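Long-range contact in beta-N-acetylhexosaminidase (Streptomyces plicatus, PDB 1JAK), which removes terminal, non-reducing N-acetylhexosamine residues from beta-hexosaminides by hydrolysis, probably with the substrate's own acetamido group assisting, as in family 20 glycoside hydrolases: residues 362-370 / 388-399. Sequence-based numbering, arbitrary orientation.
Sequences ALVQYWGLD and TGLILSPADRTY. With IFG ((2R,3R,4S,5R)-2-acetamido-3,4-dihydroxy-5-hydroxymethyl-piperidine), chain F.
V364 N donates to G389 O (2.9 Å), and V364 O accepts from I391 N: parallel pairing of strands 363-366 and 389-392, neighbours in the alpha/beta barrel of the catalytic domain and joined by helix 374-385 in a right-handed beta-alpha-beta crossover. A362 O accepts from G389 N at the N-terminal end of the ladder, and Y366 N donates to I391 O toward its C-terminal end. Y366 O receives S393 N (2.9 Å) and, weakly, the S393 hydroxyl. That hydroxyl also accepts from Q365 NE2 at 3.1 Å, nearly in the amide plane; the extended Q365 chain, with CG anti to the backbone N (chi1 -168°), carries the amide to it, while OE1 turns to H315. On this barrel-interior face L363 CD2 also packs on I391 CD1. Past the strands, A395 N is shared weakly between W367 O and G368 O. D396 OD2 accepts D370 N in an almost straight bond (2.9 Å), and R397 NH2 reaches the syn lone pair of D370 OD1 in a salt bridge of 3.3 Å. The two carboxylates lie close, and R422 bridges both, probably easing their repulsion. A water donates to D370 OD1 and D396 OD1 and accepts from R397 NE, while R397 NH1 donates to R422 O. One face of the W367 indole, its NE1 bonded to Q352, is covered by the acetamido methyl C8 of IFG, 3.5 Å from the ring plane and over its centre. Y399 crosses W367 obliquely, its OH 3.0 Å from W367 CB, and that OH donates to the acetamido oxygen O7 at 2.7 Å.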
ATOM      1  N   ALA A 362      -3.210  -0.896  20.183  1.00 11.65           N
ATOM      2  CA  ALA A 362      -3.976  -0.592  18.982  1.00 11.59           C
ATOM      3  C   ALA A 362      -3.407   0.571  18.182  1.00 11.10           C
ATOM      4  O   ALA A 362      -2.672   1.409  18.708  1.00 11.51           O
ATOM      5  CB  ALA A 362      -5.422  -0.292  19.357  1.00 11.39           C
ATOM      6  N   LEU A 363      -3.738   0.599  16.894  1.00 10.28           N
ATOM      7  CA  LEU A 363      -3.333   1.682  16.010  1.00 10.30           C
ATOM      8  C   LEU A 363      -4.619   2.205  15.385  1.00  9.53           C
ATOM      9  O   LEU A 363      -5.558   1.438  15.178  1.00  9.56           O
ATOM     10  CB  LEU A 363      -2.426   1.194  14.876  1.00 11.15           C
ATOM     11  CG  LEU A 363      -0.997   0.738  15.159  1.00 12.72           C
ATOM     12  CD1 LEU A 363      -1.009  -0.670  15.722  1.00 15.25           C
ATOM     13  CD2 LEU A 363      -0.202   0.773  13.859  1.00 14.89           C
ATOM     14  N   VAL A 364      -4.679   3.502  15.113  1.00  9.36           N
ATOM     15  CA  VAL A 364      -5.857   4.053  14.455  1.00  8.73           C
ATOM     16  C   VAL A 364      -5.410   4.749  13.185  1.00  8.46           C
ATOM     17  O   VAL A 364      -4.332   5.346  13.132  1.00  8.65           O
ATOM     18  CB  VAL A 364      -6.650   5.040  15.350  1.00  9.79           C
ATOM     19  CG1 VAL A 364      -7.269   4.283  16.517  1.00 10.19           C
ATOM     20  CG2 VAL A 364      -5.752   6.167  15.839  1.00 10.85           C
ATOM     21  N   GLN A 365      -6.234   4.642  12.150  1.00  7.52           N
ATOM     22  CA  GLN A 365      -5.919   5.244  10.864  1.00  6.21           C
ATOM     23  C   GLN A 365      -6.721   6.524  10.676  1.00  7.62           C
ATOM     24  O   GLN A 365      -7.940   6.487  10.505  1.00  8.03           O
ATOM     25  CB  GLN A 365      -6.228   4.257   9.736  1.00  6.81           C
ATOM     26  CG  GLN A 365      -5.656   4.681   8.394  1.00  7.69           C
ATOM     27  CD  GLN A 365      -5.867   3.646   7.306  1.00  7.63           C
ATOM     28  OE1 GLN A 365      -6.167   2.479   7.582  1.00  7.14           O
ATOM     29  NE2 GLN A 365      -5.698   4.068   6.059  1.00  6.50           N
ATOM     30  N   TYR A 366      -6.019   7.650  10.707  1.00  6.50           N
ATOM     31  CA  TYR A 366      -6.640   8.960  10.566  1.00  7.76           C
ATOM     32  C   TYR A 366      -6.899   9.345   9.115  1.00  7.87           C
ATOM     33  O   TYR A 366      -5.959   9.488   8.324  1.00  7.26           O
ATOM     34  CB  TYR A 366      -5.747  10.023  11.200  1.00  8.21           C
ATOM     35  CG  TYR A 366      -6.357  11.398  11.183  1.00  9.64           C
ATOM     36  CD1 TYR A 366      -7.381  11.735  12.069  1.00  9.85           C
ATOM     37  CD2 TYR A 366      -5.930  12.359  10.269  1.00  8.49           C
ATOM     38  CE1 TYR A 366      -7.962  12.996  12.047  1.00  9.91           C
ATOM     39  CE2 TYR A 366      -6.506  13.627  10.237  1.00 10.20           C
ATOM     40  CZ  TYR A 366      -7.522  13.936  11.131  1.00  9.36           C
ATOM     41  OH  TYR A 366      -8.095  15.187  11.111  1.00  9.60           O
ATOM     42  N   TRP A 367      -8.169   9.526   8.770  1.00  6.82           N
ATOM     43  CA  TRP A 367      -8.530   9.908   7.412  1.00  6.64           C
ATOM     44  C   TRP A 367      -9.240  11.263   7.379  1.00  7.94           C
ATOM     45  O   TRP A 367     -10.016  11.554   6.463  1.00  6.88           O
ATOM     46  CB  TRP A 367      -9.399   8.822   6.758  1.00  6.15           C
ATOM     47  CG  TRP A 367     -10.677   8.483   7.480  1.00  6.24           C
ATOM     48  CD1 TRP A 367     -10.804   7.834   8.677  1.00  5.78           C
ATOM     49  CD2 TRP A 367     -12.009   8.734   7.017  1.00  5.99           C
ATOM     50  NE1 TRP A 367     -12.135   7.663   8.986  1.00  6.27           N
ATOM     51  CE2 TRP A 367     -12.896   8.206   7.984  1.00  5.67           C
ATOM     52  CE3 TRP A 367     -12.541   9.350   5.877  1.00  6.38           C
ATOM     53  CZ2 TRP A 367     -14.289   8.276   7.845  1.00  6.50           C
ATOM     54  CZ3 TRP A 367     -13.929   9.419   5.737  1.00  8.83           C
ATOM     55  CH2 TRP A 367     -14.786   8.884   6.719  1.00  7.80           C
ATOM     56  N   GLY A 368      -8.950  12.091   8.382  1.00  8.67           N
ATOM     57  CA  GLY A 368      -9.534  13.419   8.463  1.00  8.24           C
ATOM     58  C   GLY A 368      -8.977  14.363   7.410  1.00  9.17           C
ATOM     59  O   GLY A 368      -8.149  13.970   6.584  1.00  9.01           O
ATOM     60  N   LEU A 369      -9.424  15.616   7.445  1.00  7.68           N
ATOM     61  CA  LEU A 369      -9.005  16.619   6.466  1.00  7.41           C
ATOM     62  C   LEU A 369      -8.556  17.909   7.152  1.00  7.84           C
ATOM     63  O   LEU A 369      -8.685  18.045   8.367  1.00  8.40           O
ATOM     64  CB  LEU A 369     -10.177  16.944   5.528  1.00  8.21           C
ATOM     65  CG  LEU A 369     -10.851  15.836   4.705  1.00  7.83           C
ATOM     66  CD1 LEU A 369     -11.569  14.846   5.607  1.00  9.01           C
ATOM     67  CD2 LEU A 369     -11.854  16.472   3.751  1.00 10.15           C
ATOM     68  N   ASP A 370      -8.035  18.854   6.372  1.00  8.70           N
ATOM     69  CA  ASP A 370      -7.601  20.140   6.924  1.00  9.51           C
ATOM     70  C   ASP A 370      -8.767  20.781   7.675  1.00  9.96           C
ATOM     71  O   ASP A 370      -8.599  21.336   8.764  1.00 10.13           O
ATOM     72  CB  ASP A 370      -7.193  21.107   5.806  1.00 10.41           C
ATOM     73  CG  ASP A 370      -5.763  20.914   5.334  1.00 11.37           C
ATOM     74  OD1 ASP A 370      -5.114  19.923   5.725  1.00 11.69           O
ATOM     75  OD2 ASP A 370      -5.293  21.773   4.556  1.00 13.05           O
ATOM     76  N   THR A 388      -1.699   5.193  21.582  1.00 12.47           N
ATOM     77  CA  THR A 388      -2.253   4.618  20.359  1.00 11.14           C
ATOM     78  C   THR A 388      -1.408   5.061  19.170  1.00 10.76           C
ATOM     79  O   THR A 388      -1.106   6.244  19.023  1.00 10.44           O
ATOM     80  CB  THR A 388      -3.712   5.075  20.132  1.00  9.77           C
ATOM     81  OG1 THR A 388      -4.518   4.659  21.241  1.00  9.64           O
ATOM     82  CG2 THR A 388      -4.273   4.460  18.851  1.00  9.42           C
ATOM     83  N   GLY A 389      -1.017   4.108  18.327  1.00 10.36           N
ATOM     84  CA  GLY A 389      -0.217   4.447  17.165  1.00 11.09           C
ATOM     85  C   GLY A 389      -1.072   5.121  16.109  1.00 10.35           C
ATOM     86  O   GLY A 389      -2.244   4.787  15.955  1.00 10.95           O
ATOM     87  N   LEU A 390      -0.490   6.067  15.379  1.00  9.32           N
ATOM     88  CA  LEU A 390      -1.222   6.790  14.348  1.00 10.98           C
ATOM     89  C   LEU A 390      -0.753   6.495  12.930  1.00 10.11           C
ATOM     90  O   LEU A 390       0.437   6.566  12.635  1.00 11.05           O
ATOM     91  CB  LEU A 390      -1.110   8.295  14.587  1.00 12.92           C
ATOM     92  CG  LEU A 390      -2.235   9.021  15.323  1.00 17.11           C
ATOM     93  CD1 LEU A 390      -2.647   8.268  16.568  1.00 19.88           C
ATOM     94  CD2 LEU A 390      -1.760  10.429  15.652  1.00 15.87           C
ATOM     95  N   ILE A 391      -1.704   6.161  12.063  1.00  9.06           N
ATOM     96  CA  ILE A 391      -1.423   5.909  10.651  1.00  8.22           C
ATOM     97  C   ILE A 391      -2.112   7.076   9.955  1.00  7.88           C
ATOM     98  O   ILE A 391      -3.328   7.235  10.070  1.00  9.25           O
ATOM     99  CB  ILE A 391      -2.062   4.598  10.168  1.00  8.19           C
ATOM    100  CG1 ILE A 391      -1.417   3.406  10.881  1.00  7.55           C
ATOM    101  CG2 ILE A 391      -1.908   4.476   8.658  1.00  7.45           C
ATOM    102  CD1 ILE A 391      -2.236   2.132  10.789  1.00  8.90           C
ATOM    103  N   LEU A 392      -1.351   7.897   9.242  1.00  6.94           N
ATOM    104  CA  LEU A 392      -1.938   9.057   8.581  1.00  7.46           C
ATOM    105  C   LEU A 392      -2.285   8.862   7.112  1.00  7.89           C
ATOM    106  O   LEU A 392      -1.420   8.542   6.303  1.00  7.67           O
ATOM    107  CB  LEU A 392      -1.000  10.262   8.717  1.00  8.19           C
ATOM    108  CG  LEU A 392      -0.645  10.679  10.149  1.00  8.92           C
ATOM    109  CD1 LEU A 392       0.280  11.888  10.107  1.00 10.81           C
ATOM    110  CD2 LEU A 392      -1.914  11.003  10.930  1.00 10.70           C
ATOM    111  N   SER A 393      -3.562   9.055   6.784  1.00  7.77           N
ATOM    112  CA  SER A 393      -4.051   8.945   5.411  1.00  7.14           C
ATOM    113  C   SER A 393      -5.213   9.931   5.246  1.00  7.67           C
ATOM    114  O   SER A 393      -6.361   9.531   5.039  1.00  8.36           O
ATOM    115  CB  SER A 393      -4.521   7.512   5.107  1.00  7.66           C
ATOM    116  OG  SER A 393      -5.641   7.146   5.896  1.00  7.85           O
ATOM    117  N   PRO A 394      -4.920  11.241   5.331  1.00  8.00           N
ATOM    118  CA  PRO A 394      -5.928  12.301   5.200  1.00  7.12           C
ATOM    119  C   PRO A 394      -6.709  12.173   3.897  1.00  7.88           C
ATOM    120  O   PRO A 394      -6.121  12.002   2.830  1.00  6.92           O
ATOM    121  CB  PRO A 394      -5.097  13.586   5.246  1.00  6.70           C
ATOM    122  CG  PRO A 394      -3.861  13.176   6.025  1.00  7.56           C
ATOM    123  CD  PRO A 394      -3.569  11.816   5.451  1.00  6.85           C
ATOM    124  N   ALA A 395      -8.031  12.267   3.989  1.00  7.04           N
ATOM    125  CA  ALA A 395      -8.881  12.137   2.809  1.00  7.81           C
ATOM    126  C   ALA A 395      -8.633  13.216   1.758  1.00  6.75           C
ATOM    127  O   ALA A 395      -8.922  13.008   0.580  1.00  6.68           O
ATOM    128  CB  ALA A 395     -10.353  12.136   3.223  1.00  7.81           C
ATOM    129  N   ASP A 396      -8.110  14.365   2.177  1.00  6.74           N
ATOM    130  CA  ASP A 396      -7.830  15.440   1.235  1.00  7.84           C
ATOM    131  C   ASP A 396      -6.341  15.489   0.887  1.00  8.07           C
ATOM    132  O   ASP A 396      -5.828  16.519   0.443  1.00  7.22           O
ATOM    133  CB  ASP A 396      -8.305  16.790   1.801  1.00  8.65           C
ATOM    134  CG  ASP A 396      -7.616  17.166   3.104  1.00  9.18           C
ATOM    135  OD1 ASP A 396      -6.993  16.294   3.745  1.00  9.20           O
ATOM    136  OD2 ASP A 396      -7.717  18.350   3.494  1.00  9.84           O
ATOM    137  N   ARG A 397      -5.660  14.361   1.086  1.00  7.86           N
ATOM    138  CA  ARG A 397      -4.234  14.258   0.790  1.00  7.39           C
ATOM    139  C   ARG A 397      -3.849  12.952   0.098  1.00  7.45           C
ATOM    140  O   ARG A 397      -3.315  12.965  -1.012  1.00  9.29           O
ATOM    141  CB  ARG A 397      -3.405  14.351   2.075  1.00  9.16           C
ATOM    142  CG  ARG A 397      -3.599  15.615   2.885  1.00 11.10           C
ATOM    143  CD  ARG A 397      -2.855  16.781   2.285  1.00 11.74           C
ATOM    144  NE  ARG A 397      -3.014  17.980   3.104  1.00 13.02           N
ATOM    145  CZ  ARG A 397      -2.375  19.122   2.885  1.00 14.26           C
ATOM    146  NH1 ARG A 397      -1.524  19.223   1.872  1.00 12.16           N
ATOM    147  NH2 ARG A 397      -2.598  20.169   3.671  1.00 13.06           N
ATOM    148  N   THR A 398      -4.117  11.827   0.758  1.00  7.04           N
ATOM    149  CA  THR A 398      -3.716  10.530   0.219  1.00  5.84           C
ATOM    150  C   THR A 398      -4.797   9.566  -0.262  1.00  6.55           C
ATOM    151  O   THR A 398      -4.502   8.402  -0.541  1.00  5.85           O
ATOM    152  CB  THR A 398      -2.822   9.784   1.227  1.00  8.22           C
ATOM    153  OG1 THR A 398      -3.605   9.368   2.353  1.00 10.23           O
ATOM    154  CG2 THR A 398      -1.698  10.697   1.711  1.00  9.70           C
ATOM    155  N   TYR A 399      -6.041  10.028  -0.347  1.00  5.44           N
ATOM    156  CA  TYR A 399      -7.115   9.182  -0.856  1.00  6.03           C
ATOM    157  C   TYR A 399      -6.979   9.242  -2.377  1.00  6.83           C
ATOM    158  O   TYR A 399      -7.303  10.255  -3.003  1.00  7.76           O
ATOM    159  CB  TYR A 399      -8.474   9.721  -0.393  1.00  5.23           C
ATOM    160  CG  TYR A 399      -8.964   9.080   0.887  1.00  5.80           C
ATOM    161  CD1 TYR A 399      -8.072   8.725   1.902  1.00  5.10           C
ATOM    162  CD2 TYR A 399     -10.320   8.809   1.077  1.00  6.17           C
ATOM    163  CE1 TYR A 399      -8.515   8.107   3.068  1.00  5.79           C
ATOM    164  CE2 TYR A 399     -10.776   8.191   2.242  1.00  6.19           C
ATOM    165  CZ  TYR A 399      -9.865   7.840   3.229  1.00  5.90           C
ATOM    166  OH  TYR A 399     -10.294   7.194   4.362  1.00  6.06           O
TER
HETATM  167  N1  IFG F 601     -15.191   7.076   3.085  1.00  7.82           N
HETATM  168  C2  IFG F 601     -15.368   5.619   3.318  1.00  7.93           C
HETATM  169  C3  IFG F 601     -14.853   4.675   2.156  1.00  7.19           C
HETATM  170  C4  IFG F 601     -15.122   5.226   0.740  1.00  7.77           C
HETATM  171  C5  IFG F 601     -14.583   6.656   0.666  1.00  7.32           C
HETATM  172  C6  IFG F 601     -14.721   7.340  -0.691  1.00  7.71           C
HETATM  173  C7  IFG F 601     -13.408   5.596   4.806  1.00  7.39           C
HETATM  174  C8  IFG F 601     -12.631   5.228   6.044  1.00  6.95           C
HETATM  175  C9  IFG F 601     -15.221   7.586   1.706  1.00  6.67           C
HETATM  176  N2  IFG F 601     -14.708   5.237   4.586  1.00  6.65           N
HETATM  177  O7  IFG F 601     -12.816   6.267   3.972  1.00  6.85           O
HETATM  178  O3  IFG F 601     -15.456   3.395   2.290  1.00  6.78           O
HETATM  179  O4  IFG F 601     -16.532   5.247   0.518  1.00  9.48           O
HETATM  180  O6  IFG F 601     -13.786   8.403  -0.833  1.00  6.35           O
HETATM  181  O   HOH W   1      -5.103  17.364   5.345  1.00 10.78           O